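PDB 6W1K: 2-oxoadipate dioxygenase/decarboxylase, chloroplastic/amyloplastic from Oryza sativa, which catalyses the iron(II)-dependent, O2-consuming decarboxylation and hydroxylation of 2-oxoadipate to D-2-hydroxyglutarate in lysine breakdown, and helps regulate starch synthesis in the rice endosperm. Local coordinates for residues 180-185 and 301-306; 171-176 and 260-265; 90-95 and 297-302. All coordinates share one frame; numbering follows the deposited sequence.

Contact 1. Residues 180-185 and 301-306; sequences SEYAAW and KIFEST. With OOG (2-oxoadipic acid), chain F.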
loop_
_atom_site.group_PDB
_atom_site.type_symbol
_atom_site.label_atom_id
_atom_site.label_comp_id
_atom_site.label_asym_id
_atom_site.label_seq_id
_atom_site.Cartn_x
_atom_site.Cartn_y
_atom_site.Cartn_z
ATOM N N SER A 180 4.654 -15.064 12.106
ATOM C CA SER A 180 4.469 -13.744 11.522
ATOM C C SER A 180 3.682 -13.886 10.227
ATOM O O SER A 180 4.232 -14.324 9.206
ATOM C CB SER A 180 5.807 -13.055 11.247
ATOM O OG SER A 180 5.576 -11.914 10.423
ATOM N N GLU A 181 2.412 -13.482 10.255
ATOM C CA GLU A 181 1.614 -13.494 9.033
ATOM C C GLU A 181 2.168 -12.550 7.983
ATOM O O GLU A 181 2.030 -12.795 6.779
ATOM C CB GLU A 181 0.175 -13.139 9.366
ATOM C CG GLU A 181 -0.432 -14.188 10.342
ATOM C CD GLU A 181 -1.946 -14.193 10.331
ATOM O OE1 GLU A 181 -2.504 -14.653 9.317
ATOM O OE2 GLU A 181 -2.566 -13.725 11.312
ATOM N N TYR A 182 2.760 -11.445 8.423
ATOM C CA TYR A 182 3.439 -10.555 7.496
ATOM C C TYR A 182 4.547 -11.289 6.764
ATOM O O TYR A 182 4.684 -11.172 5.541
ATOM C CB TYR A 182 3.974 -9.362 8.285
ATOM C CG TYR A 182 4.657 -8.283 7.462
ATOM C CD1 TYR A 182 5.912 -8.495 6.910
ATOM C CD2 TYR A 182 4.059 -7.039 7.276
ATOM C CE1 TYR A 182 6.548 -7.537 6.172
ATOM C CE2 TYR A 182 4.695 -6.055 6.533
ATOM C CZ TYR A 182 5.949 -6.308 6.006
ATOM O OH TYR A 182 6.618 -5.363 5.290
ATOM N N ALA A 183 5.380 -12.032 7.507
ATOM C CA ALA A 183 6.473 -12.767 6.858
ATOM C C ALA A 183 5.931 -13.743 5.823
ATOM O O ALA A 183 6.509 -13.898 4.744
ATOM C CB ALA A 183 7.319 -13.526 7.882
ATOM N N ALA A 184 4.856 -14.458 6.168
ATOM C CA ALA A 184 4.264 -15.424 5.250
ATOM C C ALA A 184 3.719 -14.742 3.989
ATOM O O ALA A 184 3.894 -15.253 2.871
ATOM C CB ALA A 184 3.156 -16.196 5.975
ATOM N N TRP A 185 3.035 -13.606 4.156
ATOM C CA TRP A 185 2.571 -12.819 3.008
ATOM C C TRP A 185 3.735 -12.496 2.072
ATOM O O TRP A 185 3.652 -12.699 0.859
ATOM C CB TRP A 185 1.874 -11.518 3.474
ATOM C CG TRP A 185 1.183 -10.851 2.326
ATOM C CD1 TRP A 185 -0.126 -11.011 1.968
ATOM C CD2 TRP A 185 1.749 -9.948 1.362
ATOM N NE1 TRP A 185 -0.392 -10.313 0.843
ATOM C CE2 TRP A 185 0.726 -9.620 0.459
ATOM C CE3 TRP A 185 3.000 -9.382 1.187
ATOM C CZ2 TRP A 185 0.924 -8.782 -0.624
ATOM C CZ3 TRP A 185 3.192 -8.514 0.122
ATOM C CH2 TRP A 185 2.164 -8.253 -0.785
ATOM N N LYS A 301 -3.904 -1.673 12.283
ATOM C CA LYS A 301 -5.060 -2.536 12.072
ATOM C C LYS A 301 -5.285 -2.843 10.596
ATOM O O LYS A 301 -5.815 -3.907 10.254
ATOM C CB LYS A 301 -6.309 -1.880 12.670
ATOM C CG LYS A 301 -6.208 -1.545 14.173
ATOM C CD LYS A 301 -6.268 -2.830 15.037
ATOM C CE LYS A 301 -6.023 -2.548 16.540
ATOM N NZ LYS A 301 -4.722 -3.114 17.030
ATOM N N ILE A 302 -4.850 -1.954 9.712
ATOM C CA ILE A 302 -5.013 -2.179 8.281
ATOM C C ILE A 302 -4.078 -3.279 7.807
ATOM O O ILE A 302 -4.417 -4.014 6.874
ATOM C CB ILE A 302 -4.785 -0.860 7.513
ATOM C CG1 ILE A 302 -5.881 0.140 7.878
ATOM C CG2 ILE A 302 -4.791 -1.068 5.997
ATOM C CD1 ILE A 302 -5.623 1.562 7.387
ATOM N N PHE A 303 -2.913 -3.446 8.466
ATOM C CA PHE A 303 -2.023 -4.564 8.139
ATOM C C PHE A 303 -2.771 -5.895 8.187
ATOM O O PHE A 303 -2.387 -6.859 7.517
ATOM C CB PHE A 303 -0.829 -4.657 9.118
ATOM C CG PHE A 303 0.332 -3.754 8.775
ATOM C CD1 PHE A 303 1.035 -3.911 7.582
ATOM C CD2 PHE A 303 0.728 -2.761 9.653
ATOM C CE1 PHE A 303 2.097 -3.080 7.268
ATOM C CE2 PHE A 303 1.789 -1.910 9.340
ATOM C CZ PHE A 303 2.476 -2.074 8.147
ATOM N N GLU A 304 -3.815 -5.971 8.999
ATOM C CA GLU A 304 -4.505 -7.222 9.229
ATOM C C GLU A 304 -5.528 -7.551 8.147
ATOM O O GLU A 304 -6.178 -8.609 8.222
ATOM C CB GLU A 304 -5.141 -7.178 10.621
ATOM C CG GLU A 304 -4.072 -7.103 11.725
ATOM C CD GLU A 304 -4.624 -7.234 13.126
ATOM O OE1 GLU A 304 -5.576 -8.024 13.313
ATOM O OE2 GLU A 304 -4.092 -6.545 14.035
ATOM N N SER A 305 -5.643 -6.719 7.117
ATOM C CA SER A 305 -6.482 -7.060 5.975
ATOM C C SER A 305 -6.045 -8.357 5.314
ATOM O O SER A 305 -6.865 -9.015 4.668
ATOM C CB SER A 305 -6.451 -5.923 4.966
ATOM O OG SER A 305 -6.881 -4.716 5.583
ATOM N N THR A 306 -4.789 -8.749 5.476
ATOM C CA THR A 306 -4.299 -9.980 4.896
ATOM C C THR A 306 -4.230 -11.115 5.903
ATOM O O THR A 306 -3.810 -12.221 5.528
ATOM C CB THR A 306 -2.899 -9.778 4.283
ATOM O OG1 THR A 306 -2.042 -9.112 5.225
ATOM C CG2 THR A 306 -2.962 -8.992 2.976
HETATM C C2 OOG F . 0.377 -1.439 4.847
HETATM C C3 OOG F . -0.694 -1.114 5.890
HETATM C C4 OOG F . -0.552 0.338 6.359
HETATM C C6 OOG F . -1.918 2.549 5.852
HETATM O O4 OOG F . -1.691 3.012 6.998
HETATM O O3 OOG F . -2.760 3.106 5.114
HETATM C C5 OOG F . -1.173 1.314 5.360
HETATM C C1 OOG F . 0.422 -2.938 4.518
HETATM O O1 OOG F . 1.372 -3.402 3.990
HETATM O O2 OOG F . -0.645 -3.784 4.823
HETATM O O5 OOG F . -1.080 1.124 4.199
HETATM O O HOH W 1 -0.521 -13.037 5.824
#

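Contact 2. Residues 171-176 and 260-265; sequences SDFQVL and SIPRSY. With OOG (2-oxoadipic acid), chain F.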
loop_
_atom_site.group_PDB
_atom_site.type_symbol
_atom_site.label_atom_id
_atom_site.label_comp_id
_atom_site.label_asym_id
_atom_site.label_seq_id
_atom_site.Cartn_x
_atom_site.Cartn_y
_atom_site.Cartn_z
ATOM N N SER A 171 5.966 -26.226 3.862
ATOM C CA SER A 171 6.373 -26.334 5.257
ATOM C C SER A 171 6.962 -25.018 5.752
ATOM O O SER A 171 6.730 -24.613 6.895
ATOM C CB SER A 171 7.393 -27.453 5.432
ATOM O OG SER A 171 8.527 -27.245 4.613
ATOM N N ASP A 172 7.718 -24.331 4.907
ATOM C CA ASP A 172 8.318 -23.078 5.352
ATOM C C ASP A 172 7.254 -21.996 5.511
ATOM O O ASP A 172 7.303 -21.195 6.455
ATOM C CB ASP A 172 9.392 -22.623 4.372
ATOM C CG ASP A 172 10.691 -23.453 4.447
ATOM O OD1 ASP A 172 10.909 -24.159 5.452
ATOM O OD2 ASP A 172 11.504 -23.357 3.488
ATOM N N PHE A 173 6.324 -21.925 4.556
ATOM C CA PHE A 173 5.185 -21.019 4.663
ATOM C C PHE A 173 4.407 -21.295 5.946
ATOM O O PHE A 173 4.027 -20.368 6.663
ATOM C CB PHE A 173 4.305 -21.189 3.425
ATOM C CG PHE A 173 3.064 -20.327 3.412
ATOM C CD1 PHE A 173 1.844 -20.850 3.752
ATOM C CD2 PHE A 173 3.128 -19.008 3.011
ATOM C CE1 PHE A 173 0.691 -20.052 3.714
ATOM C CE2 PHE A 173 1.993 -18.227 2.952
ATOM C CZ PHE A 173 0.778 -18.742 3.317
ATOM N N GLN A 174 4.197 -22.565 6.263
ATOM C CA GLN A 174 3.474 -22.920 7.475
ATOM C C GLN A 174 4.169 -22.372 8.719
ATOM O O GLN A 174 3.515 -21.816 9.607
ATOM C CB GLN A 174 3.343 -24.434 7.580
ATOM C CG GLN A 174 2.151 -25.040 6.903
ATOM C CD GLN A 174 2.159 -26.552 7.080
ATOM O OE1 GLN A 174 3.147 -27.216 6.737
ATOM N NE2 GLN A 174 1.088 -27.098 7.658
ATOM N N VAL A 175 5.489 -22.576 8.827
ATOM C CA VAL A 175 6.235 -22.123 10.006
ATOM C C VAL A 175 6.167 -20.601 10.140
ATOM O O VAL A 175 5.961 -20.062 11.239
ATOM C CB VAL A 175 7.693 -22.615 9.923
ATOM C CG1 VAL A 175 8.544 -21.949 10.987
ATOM C CG2 VAL A 175 7.759 -24.136 10.063
ATOM N N LEU A 176 6.361 -19.883 9.040
ATOM C CA LEU A 176 6.293 -18.417 9.116
ATOM C C LEU A 176 4.888 -17.950 9.461
ATOM O O LEU A 176 4.712 -17.042 10.281
ATOM C CB LEU A 176 6.744 -17.811 7.802
ATOM C CG LEU A 176 8.234 -17.900 7.487
ATOM C CD1 LEU A 176 8.461 -17.167 6.143
ATOM C CD2 LEU A 176 9.108 -17.322 8.596
ATOM N N SER A 260 -3.981 -22.534 -0.062
ATOM C CA SER A 260 -4.477 -21.163 -0.185
ATOM C C SER A 260 -3.464 -20.170 0.372
ATOM O O SER A 260 -2.859 -20.409 1.416
ATOM C CB SER A 260 -5.814 -21.029 0.551
ATOM O OG SER A 260 -6.368 -19.740 0.368
ATOM N N ILE A 261 -3.298 -19.034 -0.312
ATOM C CA ILE A 261 -2.445 -17.961 0.190
ATOM C C ILE A 261 -3.208 -16.626 0.088
ATOM O O ILE A 261 -4.077 -16.459 -0.775
ATOM C CB ILE A 261 -1.121 -17.814 -0.611
ATOM C CG1 ILE A 261 -1.415 -17.505 -2.080
ATOM C CG2 ILE A 261 -0.218 -19.011 -0.481
ATOM C CD1 ILE A 261 -0.286 -16.870 -2.868
ATOM N N PRO A 262 -2.804 -15.642 0.880
ATOM C CA PRO A 262 -3.331 -14.281 0.687
ATOM C C PRO A 262 -2.650 -13.538 -0.460
ATOM O O PRO A 262 -1.435 -13.610 -0.652
ATOM C CB PRO A 262 -3.029 -13.600 2.031
ATOM C CG PRO A 262 -1.762 -14.286 2.507
ATOM C CD PRO A 262 -1.938 -15.743 2.070
ATOM N N ARG A 263 -3.466 -12.850 -1.256
ATOM C CA ARG A 263 -2.951 -11.867 -2.201
ATOM C C ARG A 263 -3.161 -10.482 -1.576
ATOM O O ARG A 263 -2.877 -10.283 -0.382
ATOM C CB ARG A 263 -3.609 -12.033 -3.572
ATOM C CG ARG A 263 -3.234 -13.362 -4.283
ATOM C CD ARG A 263 -1.753 -13.439 -4.583
ATOM N NE ARG A 263 -1.407 -14.369 -5.644
ATOM C CZ ARG A 263 -0.160 -14.734 -5.928
ATOM N NH1 ARG A 263 0.857 -14.261 -5.209
ATOM N NH2 ARG A 263 0.073 -15.578 -6.921
ATOM N N SER A 264 -3.626 -9.523 -2.354
ATOM C CA SER A 264 -3.645 -8.127 -1.934
ATOM C C SER A 264 -5.075 -7.677 -1.692
ATOM O O SER A 264 -6.034 -8.441 -1.812
ATOM C CB SER A 264 -2.953 -7.264 -2.979
ATOM O OG SER A 264 -1.598 -7.658 -3.094
ATOM N N TYR A 265 -5.211 -6.411 -1.317
ATOM C CA TYR A 265 -6.498 -5.843 -0.967
ATOM C C TYR A 265 -6.520 -4.425 -1.496
ATOM O O TYR A 265 -5.584 -3.984 -2.171
ATOM C CB TYR A 265 -6.746 -5.888 0.539
ATOM C CG TYR A 265 -5.788 -5.073 1.412
ATOM C CD1 TYR A 265 -4.607 -5.629 1.869
ATOM C CD2 TYR A 265 -6.085 -3.776 1.804
ATOM C CE1 TYR A 265 -3.744 -4.938 2.672
ATOM C CE2 TYR A 265 -5.208 -3.064 2.615
ATOM C CZ TYR A 265 -4.036 -3.661 3.040
ATOM O OH TYR A 265 -3.142 -3.004 3.850
HETATM C C2 OOG F . 0.377 -1.439 4.847
HETATM C C3 OOG F . -0.694 -1.114 5.890
HETATM C C4 OOG F . -0.552 0.338 6.359
HETATM C C6 OOG F . -1.918 2.549 5.852
HETATM O O4 OOG F . -1.691 3.012 6.998
HETATM O O3 OOG F . -2.760 3.106 5.114
HETATM C C5 OOG F . -1.173 1.314 5.360
HETATM C C1 OOG F . 0.422 -2.938 4.518
HETATM O O1 OOG F . 1.372 -3.402 3.990
HETATM O O2 OOG F . -0.645 -3.784 4.823
HETATM O O5 OOG F . -1.080 1.124 4.199
#

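Contact 3. Residues 90-95 and 297-302; sequences LRFPAK and GNADKI. With OOG (2-oxoadipic acid), chain F.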
loop_
_atom_site.group_PDB
_atom_site.type_symbol
_atom_site.label_atom_id
_atom_site.label_comp_id
_atom_site.label_asym_id
_atom_site.label_seq_id
_atom_site.Cartn_x
_atom_site.Cartn_y
_atom_site.Cartn_z
ATOM N N LEU A 90 7.311 5.127 10.838
ATOM C CA LEU A 90 6.355 4.540 11.769
ATOM C C LEU A 90 6.891 3.214 12.292
ATOM O O LEU A 90 7.498 2.441 11.536
ATOM C CB LEU A 90 5.026 4.308 11.060
ATOM C CG LEU A 90 4.223 5.563 10.714
ATOM C CD1 LEU A 90 4.828 6.265 9.523
ATOM C CD2 LEU A 90 2.770 5.202 10.441
ATOM N N ARG A 91 6.656 2.933 13.571
ATOM C CA ARG A 91 7.100 1.688 14.184
ATOM C C ARG A 91 5.904 0.887 14.668
ATOM O O ARG A 91 4.949 1.448 15.202
ATOM C CB ARG A 91 8.061 1.972 15.338
ATOM C CG ARG A 91 9.280 2.751 14.885
ATOM C CD ARG A 91 10.442 2.650 15.887
ATOM N NE ARG A 91 11.731 2.734 15.193
ATOM C CZ ARG A 91 12.348 1.708 14.595
ATOM N NH1 ARG A 91 11.815 0.482 14.610
ATOM N NH2 ARG A 91 13.510 1.913 13.977
ATOM N N PHE A 92 5.977 -0.442 14.493
ATOM C CA PHE A 92 4.918 -1.375 14.882
ATOM C C PHE A 92 5.560 -2.446 15.736
ATOM O O PHE A 92 5.883 -3.535 15.234
ATOM C CB PHE A 92 4.224 -1.948 13.647
ATOM C CG PHE A 92 3.668 -0.901 12.775
ATOM C CD1 PHE A 92 4.463 -0.303 11.796
ATOM C CD2 PHE A 92 2.382 -0.421 12.974
ATOM C CE1 PHE A 92 3.974 0.732 11.019
ATOM C CE2 PHE A 92 1.890 0.617 12.190
ATOM C CZ PHE A 92 2.694 1.183 11.208
ATOM N N PRO A 93 5.752 -2.181 17.043
ATOM C CA PRO A 93 6.519 -3.126 17.875
ATOM C C PRO A 93 5.929 -4.528 17.959
ATOM O O PRO A 93 6.694 -5.498 17.898
ATOM C CB PRO A 93 6.542 -2.457 19.269
ATOM C CG PRO A 93 6.227 -1.027 19.044
ATOM C CD PRO A 93 5.372 -0.960 17.785
ATOM N N ALA A 94 4.611 -4.676 18.144
ATOM C CA ALA A 94 4.026 -6.008 18.322
ATOM C C ALA A 94 4.209 -6.875 17.078
ATOM O O ALA A 94 4.448 -8.092 17.176
ATOM C CB ALA A 94 2.539 -5.884 18.665
ATOM N N LYS A 95 4.074 -6.279 15.908
ATOM C CA LYS A 95 4.241 -6.982 14.649
ATOM C C LYS A 95 5.682 -6.995 14.156
ATOM O O LYS A 95 5.960 -7.638 13.136
ATOM C CB LYS A 95 3.359 -6.349 13.577
ATOM C CG LYS A 95 1.855 -6.519 13.795
ATOM C CD LYS A 95 1.071 -5.678 12.743
ATOM C CE LYS A 95 -0.392 -6.109 12.676
ATOM N NZ LYS A 95 -1.127 -5.582 13.861
ATOM N N GLY A 297 -1.758 4.106 14.718
ATOM C CA GLY A 297 -2.936 3.376 15.167
ATOM C C GLY A 297 -3.761 2.795 14.029
ATOM O O GLY A 297 -4.144 1.621 14.057
ATOM N N ASN A 298 -4.063 3.613 13.015
ATOM C CA ASN A 298 -4.767 3.107 11.836
ATOM C C ASN A 298 -3.971 2.002 11.150
ATOM O O ASN A 298 -4.478 0.900 10.904
ATOM C CB ASN A 298 -5.024 4.245 10.835
ATOM C CG ASN A 298 -6.009 5.270 11.356
ATOM O OD1 ASN A 298 -6.403 5.215 12.501
ATOM N ND2 ASN A 298 -6.444 6.175 10.489
ATOM N N ALA A 299 -2.731 2.310 10.777
ATOM C CA ALA A 299 -1.944 1.378 9.990
ATOM C C ALA A 299 -1.860 0.023 10.666
ATOM O O ALA A 299 -1.931 -1.010 9.997
ATOM C CB ALA A 299 -0.546 1.949 9.792
ATOM N N ASP A 300 -1.687 0.017 11.996
ATOM C CA ASP A 300 -1.538 -1.237 12.723
ATOM C C ASP A 300 -2.682 -2.189 12.416
ATOM O O ASP A 300 -2.463 -3.388 12.264
ATOM C CB ASP A 300 -1.451 -0.979 14.232
ATOM C CG ASP A 300 -1.009 -2.210 15.029
ATOM O OD1 ASP A 300 -0.191 -3.014 14.533
ATOM O OD2 ASP A 300 -1.474 -2.370 16.180
ATOM N N LYS A 301 -3.904 -1.673 12.283
ATOM C CA LYS A 301 -5.060 -2.536 12.072
ATOM C C LYS A 301 -5.285 -2.843 10.596
ATOM O O LYS A 301 -5.815 -3.907 10.254
ATOM C CB LYS A 301 -6.309 -1.880 12.670
ATOM C CG LYS A 301 -6.208 -1.545 14.173
ATOM C CD LYS A 301 -6.268 -2.830 15.037
ATOM C CE LYS A 301 -6.023 -2.548 16.540
ATOM N NZ LYS A 301 -4.722 -3.114 17.030
ATOM N N ILE A 302 -4.850 -1.954 9.712
ATOM C CA ILE A 302 -5.013 -2.179 8.281
ATOM C C ILE A 302 -4.078 -3.279 7.807
ATOM O O ILE A 302 -4.417 -4.014 6.874
ATOM C CB ILE A 302 -4.785 -0.860 7.513
ATOM C CG1 ILE A 302 -5.881 0.140 7.878
ATOM C CG2 ILE A 302 -4.791 -1.068 5.997
ATOM C CD1 ILE A 302 -5.623 1.562 7.387
HETATM C C2 OOG F . 0.377 -1.439 4.847
HETATM C C3 OOG F . -0.694 -1.114 5.890
HETATM C C4 OOG F . -0.552 0.338 6.359
HETATM C C6 OOG F . -1.918 2.549 5.852
HETATM O O4 OOG F . -1.691 3.012 6.998
HETATM O O3 OOG F . -2.760 3.106 5.114
HETATM C C5 OOG F . -1.173 1.314 5.360
HETATM C C1 OOG F . 0.422 -2.938 4.518
HETATM O O1 OOG F . 1.372 -3.402 3.990
HETATM O O2 OOG F . -0.645 -3.784 4.823
HETATM O O5 OOG F . -1.080 1.124 4.199
HETATM O O HOH W 2 2.092 -3.605 15.901
#

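Contact 1. Residues 180-185 and 301-306
Part of the 2-oxoadipate pocket of this glyoxalase-clan dioxygenase is supplied by segment 301-306, which contributes Ile302 and Phe303, and helix 181-189 packs behind them. Two pairs of side chains carry the contact: Tyr182 meets Phe303, and Trp185 meets Thr306. Phe303 CE1 lies at the edge of the Tyr182 ring, near its plane, 4.0 Å from Tyr182 CE2. An aromatic suits position 303 because it has a second task: its ring covers the substrate, with C3 of 2-oxoadipic acid 3.6 Å above one face and offset toward the rim. The carboxylate carbon C1 of the ligand comes to 3.2 Å from Phe303 CE1, a close fit. Tyr182 combines an apolar ring for this packing with a hydroxyl that is hydrogen-bonded to Ser125 and to the backbone N of Thr64, which ties the helix to the central sheet. With CG anti to the backbone N (chi1 -169°), the indole of Trp185 is carried across to the 3-10 turn 303-306 and crosses the Thr306 side chain at about a right angle. Its NE1 donates to the backbone O of Arg263, so the buried indole nitrogen is satisfied. Threonine divides its two branches between two jobs: the methyl packs on the indole, while OG1 is hydrogen-bonded to Arg63, a residue that binds 2-oxoadipate, consistent with Thr306 helping to position that arginine from the second shell. The start of the helix is fixed by Ser180 at the N-cap, whose OG accepts from Ala183 N at 2.9 Å. A water donates to Glu181 O at 2.7 Å and, weakly, to Thr306 O. At the indole, the methyl CG2 of Thr306 sits 3.6 Å from both CD1 and NE1 of Trp185.

Contact 2. Residues 171-176 and 260-265
A single phenylalanine reaching from a helix to a strand makes this whole contact: Phe173 touches the backbone O of Ser260 and the side chains of Ile261 and Pro262, and no hydrogen bond joins the two segments. The axes of helix 171-176 and strand 260-262 approach no closer than 11.5 Å and cross at 51°, leaving a gap that the long, flat, apolar side chain of Phe173 spans. A chi1 of 179° sets the Phe173 ring opposite the backbone N and beside the carbonyl carbon, carrying it across so that CZ leads. This atom meets the methyl CG2 of Ile261 at 3.9 Å, the two side chains crossing at about a right angle. Pro262 CD approaches the ring at its edge, near the ring plane, 4.2 Å from Phe173 CZ. Isoleucine suits its place because its beta-branch gives it two arms: CG2 turns to the phenylalanine, while CD1 lies 3.6 Å above one face of the Arg263 guanidinium. Proline brings a compact apolar ring that needs no backbone N-H partner. At the far end of segment 260-265, Tyr265 enters the active site and its OH donates to O2 of 2-oxoadipic acid at 2.8 Å, the oxygen lying in the plane of the tyrosine ring; this tyrosine also stacks on the metal ligand His195. Around the contact, Phe173 also packs on Ala184 and Val188 of helix 181-189 and on Phe253, strand 248-252 pairs with strand 258-271 alongside, and helix 134-147 borders helix 170-179.

Contact 3. Residues 90-95 and 297-302
Asp300, Phe92 and Lys95 bury the most surface here, joining the end of strand 85-92 and the turn after it to helix 296-302. Lys95 reaches Asp300 twice through one ammonium group: NZ forms a salt bridge with Asp300 OD1 at 2.8 Å and donates to Asp300 O at 3.0 Å. OD1 is met from above the carboxylate plane, 56° out of it. A bend in the lysine chain at its last torsion (chi4 76°) swings NZ back to the helix, and Glu304 gives it a second acidic partner. Asp300 suits this position because its other oxygen, OD2, holds a weak salt bridge to Lys301 NZ, while a water donates to OD1 at 2.7 Å. Were this lysine an alanine, the carboxylates of Asp300 and Glu304 would probably lose the cation between them, and the Asp300 carbonyl this donor. Beside the charged group lies Phe92, whose ring plane is 30° from the Asp300 carboxylate as the two side chains slide past each other in opposite directions. Phe92 CZ packs on Ala299 CB at 3.6 Å, and the ring meets Phe303 edge-to-face. A small residue is apt at Ala299, whose CB also lies 3.2 Å from O4 of 2-oxoadipic acid. A salt-bridge network beside an aromatic contact thus fastens a helix lining the substrate pocket to the edge of the sheet.

How the contacts relate
The centres of contacts 1 and 2, like those of contacts 1 and 3, are about 10 Å apart, while contacts 2 and 3 lie about 20 Å apart, so contact 1 is the middle member. Contacts 1 and 3 share Lys301 and Ile302, and both use helix 296-302. Contacts 2 and 1 use the successive helices 170-179 and 181-189, and their segments alternate along the chain; contact 3 begins earliest, at strand 85-92, and encloses contact 2 in sequence. Strands 85-92 and 258-271 belong to the same mixed sheet. All three contacts include residues touching 2-oxoadipic acid, so elements distant in sequence converge on one substrate pocket.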